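Long-range contact in GTPase-activating protein GYP1 (Saccharomyces cerevisiae, PDB 1FKM), which stimulates GTP hydrolysis by Ypt/Rab GTPases, notably Ypt1 and Ypt7, by supplying an arginine finger and a glutamine finger in trans: residues M253-T261 with S323-V331. Numbering follows the deposited sequence.
Sequences MWDTYLSET and SLNEFHVFV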
loop_
_atom_site.group_PDB
_atom_site.type_symbol
_atom_site.label_atom_id
_atom_site.label_comp_id
_atom_site.label_asym_id
_atom_site.label_seq_id
_atom_site.Cartn_x
_atom_site.Cartn_y
_atom_site.Cartn_z
HETATM N N MSE A 253 -4.731 4.573 6.186
HETATM C CA MSE A 253 -5.174 3.179 6.253
HETATM C C MSE A 253 -3.986 2.246 6.435
HETATM O O MSE A 253 -4.051 1.273 7.198
HETATM C CB MSE A 253 -5.881 2.771 4.962
HETATM C CG MSE A 253 -7.214 3.421 4.719
HETATM SE SE MSE A 253 -7.919 2.824 3.021
HETATM C CE MSE A 253 -8.027 0.932 3.406
ATOM N N TRP A 254 -2.907 2.526 5.712
ATOM C CA TRP A 254 -1.718 1.682 5.810
ATOM C C TRP A 254 -1.074 1.663 7.195
ATOM O O TRP A 254 -0.420 0.683 7.548
ATOM C CB TRP A 254 -0.709 2.063 4.719
ATOM C CG TRP A 254 -1.099 1.476 3.380
ATOM C CD1 TRP A 254 -2.371 1.299 2.905
ATOM C CD2 TRP A 254 -0.222 1.002 2.349
ATOM N NE1 TRP A 254 -2.340 0.745 1.649
ATOM C CE2 TRP A 254 -1.034 0.554 1.281
ATOM C CE3 TRP A 254 1.172 0.914 2.222
ATOM C CZ2 TRP A 254 -0.498 0.023 0.100
ATOM C CZ3 TRP A 254 1.705 0.384 1.044
ATOM C CH2 TRP A 254 0.868 -0.053 0.003
ATOM N N ASP A 255 -1.254 2.721 7.985
ATOM C CA ASP A 255 -0.700 2.725 9.346
ATOM C C ASP A 255 -1.318 1.522 10.059
ATOM O O ASP A 255 -0.641 0.775 10.774
ATOM C CB ASP A 255 -1.112 3.966 10.156
ATOM C CG ASP A 255 -0.538 5.265 9.626
ATOM O OD1 ASP A 255 0.458 5.254 8.875
ATOM O OD2 ASP A 255 -1.099 6.323 9.997
ATOM N N THR A 256 -2.623 1.360 9.868
ATOM C CA THR A 256 -3.357 0.274 10.500
ATOM C C THR A 256 -3.084 -1.078 9.856
ATOM O O THR A 256 -2.927 -2.076 10.564
ATOM C CB THR A 256 -4.875 0.558 10.505
ATOM O OG1 THR A 256 -5.122 1.767 11.231
ATOM C CG2 THR A 256 -5.642 -0.592 11.177
ATOM N N TYR A 257 -3.029 -1.127 8.526
ATOM C CA TYR A 257 -2.733 -2.387 7.860
ATOM C C TYR A 257 -1.374 -2.917 8.316
ATOM O O TYR A 257 -1.242 -4.095 8.632
ATOM C CB TYR A 257 -2.718 -2.213 6.343
ATOM C CG TYR A 257 -4.064 -2.404 5.686
ATOM C CD1 TYR A 257 -5.178 -1.673 6.097
ATOM C CD2 TYR A 257 -4.216 -3.291 4.619
ATOM C CE1 TYR A 257 -6.412 -1.821 5.456
ATOM C CE2 TYR A 257 -5.438 -3.445 3.974
ATOM C CZ TYR A 257 -6.530 -2.706 4.393
ATOM O OH TYR A 257 -7.729 -2.839 3.731
ATOM N N LEU A 258 -0.369 -2.044 8.352
ATOM C CA LEU A 258 0.972 -2.461 8.764
ATOM C C LEU A 258 1.034 -2.842 10.246
ATOM O O LEU A 258 1.791 -3.733 10.630
ATOM C CB LEU A 258 1.993 -1.348 8.464
ATOM C CG LEU A 258 2.217 -1.020 6.978
ATOM C CD1 LEU A 258 3.137 0.185 6.843
ATOM C CD2 LEU A 258 2.818 -2.219 6.267
ATOM N N SER A 259 0.245 -2.166 11.077
ATOM C CA SER A 259 0.224 -2.467 12.509
ATOM C C SER A 259 -0.494 -3.790 12.758
ATOM O O SER A 259 -0.056 -4.601 13.572
ATOM C CB SER A 259 -0.503 -1.366 13.294
ATOM O OG SER A 259 0.140 -0.109 13.174
ATOM N N GLU A 260 -1.602 -3.992 12.052
ATOM C CA GLU A 260 -2.415 -5.203 12.195
ATOM C C GLU A 260 -1.729 -6.464 11.681
ATOM O O GLU A 260 -1.856 -7.531 12.278
ATOM C CB GLU A 260 -3.754 -5.007 11.471
ATOM C CG GLU A 260 -4.694 -6.218 11.444
ATOM C CD GLU A 260 -5.104 -6.697 12.825
ATOM O OE1 GLU A 260 -5.064 -5.892 13.782
ATOM O OE2 GLU A 260 -5.486 -7.881 12.952
ATOM N N THR A 261 -0.993 -6.342 10.582
ATOM C CA THR A 261 -0.319 -7.491 9.996
ATOM C C THR A 261 1.136 -7.629 10.425
ATOM O O THR A 261 1.807 -8.595 10.060
ATOM C CB THR A 261 -0.376 -7.427 8.459
ATOM O OG1 THR A 261 0.286 -6.240 8.004
ATOM C CG2 THR A 261 -1.815 -7.400 7.989
ATOM N N SER A 323 -1.683 -12.317 7.401
ATOM C CA SER A 323 -3.049 -11.901 7.681
ATOM C C SER A 323 -3.471 -10.685 6.855
ATOM O O SER A 323 -4.555 -10.138 7.066
ATOM C CB SER A 323 -3.219 -11.604 9.176
ATOM O OG SER A 323 -2.283 -10.633 9.627
ATOM N N LEU A 324 -2.628 -10.268 5.910
ATOM C CA LEU A 324 -2.969 -9.117 5.079
ATOM C C LEU A 324 -4.230 -9.387 4.265
ATOM O O LEU A 324 -5.177 -8.595 4.298
ATOM C CB LEU A 324 -1.805 -8.751 4.141
ATOM C CG LEU A 324 -2.065 -7.619 3.140
ATOM C CD1 LEU A 324 -2.596 -6.389 3.860
ATOM C CD2 LEU A 324 -0.778 -7.286 2.404
ATOM N N ASN A 325 -4.250 -10.503 3.541
ATOM C CA ASN A 325 -5.419 -10.855 2.733
ATOM C C ASN A 325 -6.691 -10.958 3.579
ATOM O O ASN A 325 -7.751 -10.459 3.197
ATOM C CB ASN A 325 -5.178 -12.184 2.006
ATOM C CG ASN A 325 -4.617 -11.993 0.603
ATOM O OD1 ASN A 325 -4.167 -12.946 -0.031
ATOM N ND2 ASN A 325 -4.658 -10.763 0.109
ATOM N N GLU A 326 -6.578 -11.614 4.727
ATOM C CA GLU A 326 -7.713 -11.789 5.627
ATOM C C GLU A 326 -8.268 -10.447 6.090
ATOM O O GLU A 326 -9.452 -10.170 5.916
ATOM C CB GLU A 326 -7.294 -12.623 6.838
ATOM C CG GLU A 326 -8.380 -12.790 7.889
ATOM C CD GLU A 326 -7.894 -13.550 9.111
ATOM O OE1 GLU A 326 -6.739 -14.026 9.099
ATOM O OE2 GLU A 326 -8.669 -13.670 10.083
ATOM N N PHE A 327 -7.418 -9.610 6.672
ATOM C CA PHE A 327 -7.877 -8.313 7.148
ATOM C C PHE A 327 -8.465 -7.471 6.015
ATOM O O PHE A 327 -9.476 -6.789 6.197
ATOM C CB PHE A 327 -6.733 -7.537 7.809
ATOM C CG PHE A 327 -7.175 -6.257 8.453
ATOM C CD1 PHE A 327 -8.128 -6.272 9.473
ATOM C CD2 PHE A 327 -6.666 -5.034 8.028
ATOM C CE1 PHE A 327 -8.569 -5.081 10.059
ATOM C CE2 PHE A 327 -7.098 -3.839 8.604
ATOM C CZ PHE A 327 -8.054 -3.863 9.624
ATOM N N HIS A 328 -7.839 -7.523 4.842
ATOM C CA HIS A 328 -8.319 -6.741 3.712
ATOM C C HIS A 328 -9.720 -7.153 3.284
ATOM O O HIS A 328 -10.530 -6.307 2.907
ATOM C CB HIS A 328 -7.367 -6.848 2.514
ATOM C CG HIS A 328 -7.704 -5.902 1.404
ATOM N ND1 HIS A 328 -7.746 -4.534 1.582
ATOM C CD2 HIS A 328 -8.049 -6.122 0.112
ATOM C CE1 HIS A 328 -8.103 -3.955 0.450
ATOM N NE2 HIS A 328 -8.294 -4.895 -0.458
ATOM N N VAL A 329 -10.005 -8.449 3.336
ATOM C CA VAL A 329 -11.326 -8.938 2.953
ATOM C C VAL A 329 -12.394 -8.358 3.879
ATOM O O VAL A 329 -13.475 -7.996 3.430
ATOM C CB VAL A 329 -11.399 -10.481 2.998
ATOM C CG1 VAL A 329 -12.842 -10.946 2.858
ATOM C CG2 VAL A 329 -10.565 -11.066 1.869
ATOM N N PHE A 330 -12.095 -8.266 5.172
ATOM C CA PHE A 330 -13.065 -7.700 6.102
ATOM C C PHE A 330 -13.247 -6.200 5.906
ATOM O O PHE A 330 -14.357 -5.682 6.065
ATOM C CB PHE A 330 -12.678 -8.025 7.547
ATOM C CG PHE A 330 -12.985 -9.443 7.934
ATOM C CD1 PHE A 330 -14.278 -9.804 8.299
ATOM C CD2 PHE A 330 -12.004 -10.431 7.872
ATOM C CE1 PHE A 330 -14.595 -11.131 8.595
ATOM C CE2 PHE A 330 -12.308 -11.762 8.168
ATOM C CZ PHE A 330 -13.610 -12.114 8.531
ATOM N N VAL A 331 -12.167 -5.500 5.563
ATOM C CA VAL A 331 -12.255 -4.066 5.307
ATOM C C VAL A 331 -13.137 -3.865 4.066
ATOM O O VAL A 331 -13.968 -2.956 4.023
ATOM C CB VAL A 331 -10.857 -3.449 5.047
ATOM C CG1 VAL A 331 -10.992 -2.005 4.571
ATOM C CG2 VAL A 331 -10.029 -3.498 6.316
#
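Tyr257 inserts as a knob between Leu324, Phe327, His328 and Val331, filling the tight, buried part of the contact. Its OH lies 2.7 Å from His328 ND1, near the plane of the imidazole, in a hydrogen bond. Because His328 NE2 is bonded to the carbonyl O of Trp236, both imidazole nitrogens are engaged, which should fix the rotation of the ring. Phe327 turns its edge to one face of the tyrosine in a T-shaped stack, the planes 72° apart, while Leu324 CD1 touches the rim at CD2 of Tyr257, 3.6 Å away. This knob-into-hole packing joins helices 247-261 and 324-338 of the all-helical TBC (Rab-GAP) domain; their segments 253-261 and 324-331 are inclined at 136°, and the connection, residues 263-322, is not modelled and probably flexible. With CG anti to the backbone N (chi1 176°), Glu260 lays that methylene over a face of Phe327 in a CH-pi contact, 4.0 Å from the ring centroid; its carboxylate reaches on to Trp31 and Gln379. Toward solvent the packing thins: where the unmodelled connection leaves and re-enters, Thr261 CG2 rests 3.6 Å from Leu324 CA, and the exposed Ser323 brings its OG to 3.7 Å from the same methyl, a van der Waals touch.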